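Local structure of sensor protein (Vibrio parahaemolyticus, 3I9Y) at residues Q30-R35 with T86-L91. The protein is probably a membrane histidine kinase that phosphorylates itself from ATP in response to trimethylamine N-oxide, this chain being its sensor domain. Sequence-based numbering, arbitrary orientation.
Sequences QNEQER and TVERKL
Glu-88 lies against one face of the Arg-35 guanidinium, its CB standing 3.6 Å over the plane, nearer the margin than the centre, while Glu-32 CD lies at the edge, in the guanidinium plane. The Glu-88 carboxylate is stacked on the guanidinium with the two planes 12° apart. Arg-35 NH2 and Glu-88 OE1 make a long salt bridge of 3.7 Å; no N-H is aimed at this off-plane oxygen, so only the charges attract. At the edge the grip is side-on, with two hydrogen bonds: Arg-35 NE reaches Glu-32 OE2 at 2.8 Å from above the carboxylate plane, and Arg-35 NH2 meets Glu-32 OE1 on its syn side, as part of a salt bridge. The bend at chi3 (63°) lays the guanidinium across the Glu-88 side chain, flat against its carboxylate, with NE and NH2 toward Glu-32. A water donates to both Glu-32 OE1 and Glu-88 OE2, bridging two carboxylates of like charge; Glu-88 OE2 also accepts from Trp-92 NE1. This network joins the start of helix 32-58 to the middle of helix 63-114, a long helix of the TorS sensor domain, which stacks two four-helix bundles. Beside the charges, Leu-91 CD1 packs 3.4 Å from Asn-31 C. Val-87 CG1 lies 4.1 Å from Arg-35 CD. Leu-26 of helix 5-27 touches both Arg-35 and Val-87. Asn-31 N-caps helix 32-58: its OD1 accepts from Glu-34 N at 3.0 Å.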
ATOM      1  N   GLN A  30      -1.781  11.014  -0.769  1.00 32.02           N
ATOM      2  CA  GLN A  30      -1.585  10.478  -2.170  1.00 34.99           C
ATOM      3  C   GLN A  30      -0.212  10.740  -2.739  1.00 33.49           C
ATOM      4  O   GLN A  30       0.044  10.283  -3.772  1.00 34.45           O
ATOM      5  CB  GLN A  30      -2.715  11.068  -3.115  1.00 36.63           C
ATOM      6  CG  GLN A  30      -4.033  10.433  -2.708  1.00 40.69           C
ATOM      7  CD  GLN A  30      -5.184  11.269  -3.262  1.00 46.64           C
ATOM      8  OE1 GLN A  30      -6.217  10.763  -3.831  1.00 47.18           O
ATOM      9  NE2 GLN A  30      -5.000  12.587  -3.149  1.00 49.55           N
ATOM     10  N   ASN A  31       0.651  11.506  -2.115  1.00 32.24           N
ATOM     11  CA  ASN A  31       1.945  11.734  -2.683  1.00 31.81           C
ATOM     12  C   ASN A  31       2.862  12.171  -1.525  1.00 31.47           C
ATOM     13  O   ASN A  31       2.389  12.325  -0.342  1.00 29.52           O
ATOM     14  CB  ASN A  31       1.927  12.851  -3.826  1.00 33.27           C
ATOM     15  CG  ASN A  31       1.274  14.072  -3.400  1.00 35.24           C
ATOM     16  OD1 ASN A  31       1.660  14.692  -2.391  1.00 36.53           O
ATOM     17  ND2 ASN A  31       0.227  14.433  -4.096  1.00 36.30           N
ATOM     18  N   GLU A  32       4.137  12.361  -1.880  1.00 30.66           N
ATOM     19  CA  GLU A  32       5.120  12.667  -0.944  1.00 31.75           C
ATOM     20  C   GLU A  32       4.770  13.934  -0.259  1.00 32.56           C
ATOM     21  O   GLU A  32       4.964  14.006   0.964  1.00 30.22           O
ATOM     22  CB  GLU A  32       6.485  12.811  -1.533  1.00 32.08           C
ATOM     23  CG  GLU A  32       7.223  11.447  -1.611  1.00 37.18           C
ATOM     24  CD  GLU A  32       7.384  10.599  -0.225  1.00 37.84           C
ATOM     25  OE1 GLU A  32       8.206  11.056   0.563  1.00 37.38           O
ATOM     26  OE2 GLU A  32       6.682   9.502   0.008  1.00 38.53           O
ATOM     27  N   GLN A  33       4.254  14.959  -0.977  1.00 31.05           N
ATOM     28  CA  GLN A  33       4.081  16.170  -0.200  1.00 31.02           C
ATOM     29  C   GLN A  33       3.062  16.040   0.874  1.00 28.69           C
ATOM     30  O   GLN A  33       3.162  16.585   1.988  1.00 28.71           O
ATOM     31  CB  GLN A  33       3.677  17.350  -1.085  1.00 35.76           C
ATOM     32  CG  GLN A  33       4.159  18.686  -0.597  1.00 41.38           C
ATOM     33  CD  GLN A  33       4.182  19.738  -1.863  1.00 47.26           C
ATOM     34  OE1 GLN A  33       3.132  19.948  -2.533  1.00 49.43           O
ATOM     35  NE2 GLN A  33       5.387  20.351  -2.194  1.00 49.70           N
ATOM     36  N   GLU A  34       1.975  15.401   0.554  1.00 26.90           N
ATOM     37  CA  GLU A  34       0.952  15.276   1.520  1.00 26.46           C
ATOM     38  C   GLU A  34       1.427  14.312   2.694  1.00 26.97           C
ATOM     39  O   GLU A  34       1.056  14.512   3.836  1.00 26.57           O
ATOM     40  CB  GLU A  34      -0.242  14.666   0.877  1.00 28.31           C
ATOM     41  CG  GLU A  34      -1.016  15.711   0.023  1.00 31.49           C
ATOM     42  CD  GLU A  34      -2.090  15.071  -0.841  1.00 35.93           C
ATOM     43  OE1 GLU A  34      -2.453  13.814  -0.773  1.00 36.05           O
ATOM     44  OE2 GLU A  34      -2.594  15.919  -1.678  1.00 40.29           O
ATOM     45  N   ARG A  35       2.245  13.314   2.323  1.00 24.88           N
ATOM     46  CA  ARG A  35       2.600  12.283   3.262  1.00 25.51           C
ATOM     47  C   ARG A  35       3.506  13.070   4.285  1.00 25.88           C
ATOM     48  O   ARG A  35       3.343  12.948   5.502  1.00 22.49           O
ATOM     49  CB  ARG A  35       3.445  11.196   2.633  1.00 22.02           C
ATOM     50  CG  ARG A  35       3.723  10.104   3.715  1.00 24.02           C
ATOM     51  CD  ARG A  35       4.612   8.943   3.123  1.00 22.86           C
ATOM     52  NE  ARG A  35       5.952   9.469   2.729  1.00 25.40           N
ATOM     53  CZ  ARG A  35       6.891   9.721   3.607  1.00 28.28           C
ATOM     54  NH1 ARG A  35       6.623   9.490   4.945  1.00 29.22           N
ATOM     55  NH2 ARG A  35       8.063  10.124   3.221  1.00 26.66           N
ATOM     56  N   THR A  86       5.107   1.966   7.012  1.00 16.86           N
ATOM     57  CA  THR A  86       4.050   1.365   6.193  1.00 19.63           C
ATOM     58  C   THR A  86       3.451   2.291   5.158  1.00 18.41           C
ATOM     59  O   THR A  86       3.213   1.892   3.996  1.00 19.16           O
ATOM     60  CB  THR A  86       2.957   0.821   7.279  1.00 21.54           C
ATOM     61  OG1 THR A  86       3.560  -0.389   7.751  1.00 26.97           O
ATOM     62  CG2 THR A  86       1.752   0.593   6.806  1.00 27.05           C
ATOM     63  N   VAL A  87       3.143   3.517   5.558  1.00 16.74           N
ATOM     64  CA  VAL A  87       2.516   4.462   4.656  1.00 16.16           C
ATOM     65  C   VAL A  87       3.554   4.907   3.606  1.00 17.98           C
ATOM     66  O   VAL A  87       3.255   5.088   2.391  1.00 18.60           O
ATOM     67  CB  VAL A  87       1.864   5.647   5.387  1.00 15.04           C
ATOM     68  CG1 VAL A  87       1.423   6.729   4.313  1.00 14.53           C
ATOM     69  CG2 VAL A  87       0.560   5.151   6.284  1.00 13.94           C
ATOM     70  N   GLU A  88       4.812   5.099   3.992  1.00 18.50           N
ATOM     71  CA  GLU A  88       5.760   5.504   2.998  1.00 16.90           C
ATOM     72  C   GLU A  88       5.988   4.264   2.000  1.00 16.37           C
ATOM     73  O   GLU A  88       6.180   4.498   0.832  1.00 16.83           O
ATOM     74  CB  GLU A  88       7.042   5.954   3.616  1.00 17.08           C
ATOM     75  CG  GLU A  88       8.132   6.172   2.559  1.00 19.96           C
ATOM     76  CD  GLU A  88       9.492   6.820   3.139  1.00 26.73           C
ATOM     77  OE1 GLU A  88       9.610   6.996   4.446  1.00 24.01           O
ATOM     78  OE2 GLU A  88      10.445   7.069   2.239  1.00 25.64           O
ATOM     79  N   ARG A  89       6.017   3.052   2.502  1.00 14.55           N
ATOM     80  CA  ARG A  89       6.238   1.939   1.677  1.00 16.56           C
ATOM     81  C   ARG A  89       4.984   1.806   0.672  1.00 19.37           C
ATOM     82  O   ARG A  89       5.201   1.526  -0.521  1.00 20.73           O
ATOM     83  CB  ARG A  89       6.277   0.703   2.451  1.00 14.43           C
ATOM     84  CG  ARG A  89       6.196  -0.512   1.635  1.00 17.47           C
ATOM     85  CD  ARG A  89       6.483  -1.707   2.612  1.00 20.39           C
ATOM     86  NE  ARG A  89       6.355  -3.036   2.004  1.00 21.10           N
ATOM     87  CZ  ARG A  89       7.315  -3.646   1.270  1.00 21.56           C
ATOM     88  NH1 ARG A  89       8.559  -3.050   1.024  1.00 20.05           N
ATOM     89  NH2 ARG A  89       7.033  -4.832   0.746  1.00 21.61           N
ATOM     90  N   LYS A  90       3.819   2.202   1.141  1.00 18.22           N
ATOM     91  CA  LYS A  90       2.635   2.161   0.348  1.00 18.83           C
ATOM     92  C   LYS A  90       2.770   3.106  -0.887  1.00 18.26           C
ATOM     93  O   LYS A  90       2.425   2.670  -2.013  1.00 18.36           O
ATOM     94  CB  LYS A  90       1.363   2.548   1.194  1.00 17.32           C
ATOM     95  CG  LYS A  90       0.261   2.688   0.206  1.00 20.66           C
ATOM     96  CD  LYS A  90      -0.994   3.067   0.855  1.00 26.46           C
ATOM     97  CE  LYS A  90      -0.800   4.502   1.215  1.00 28.55           C
ATOM     98  NZ  LYS A  90      -2.165   5.196   1.326  1.00 35.84           N
ATOM     99  N   LEU A  91       3.359   4.286  -0.771  1.00 18.46           N
ATOM    100  CA  LEU A  91       3.442   5.167  -1.884  1.00 20.53           C
ATOM    101  C   LEU A  91       4.544   4.661  -2.864  1.00 21.64           C
ATOM    102  O   LEU A  91       4.368   4.801  -4.094  1.00 20.32           O
ATOM    103  CB  LEU A  91       3.757   6.605  -1.510  1.00 19.51           C
ATOM    104  CG  LEU A  91       2.721   7.226  -0.540  1.00 24.54           C
ATOM    105  CD1 LEU A  91       2.916   8.859  -0.600  1.00 24.11           C
ATOM    106  CD2 LEU A  91       1.329   7.045  -1.067  1.00 24.92           C
TER
HETATM  107  O   HOH W   1      10.735   9.778   1.595  1.00 37.84           O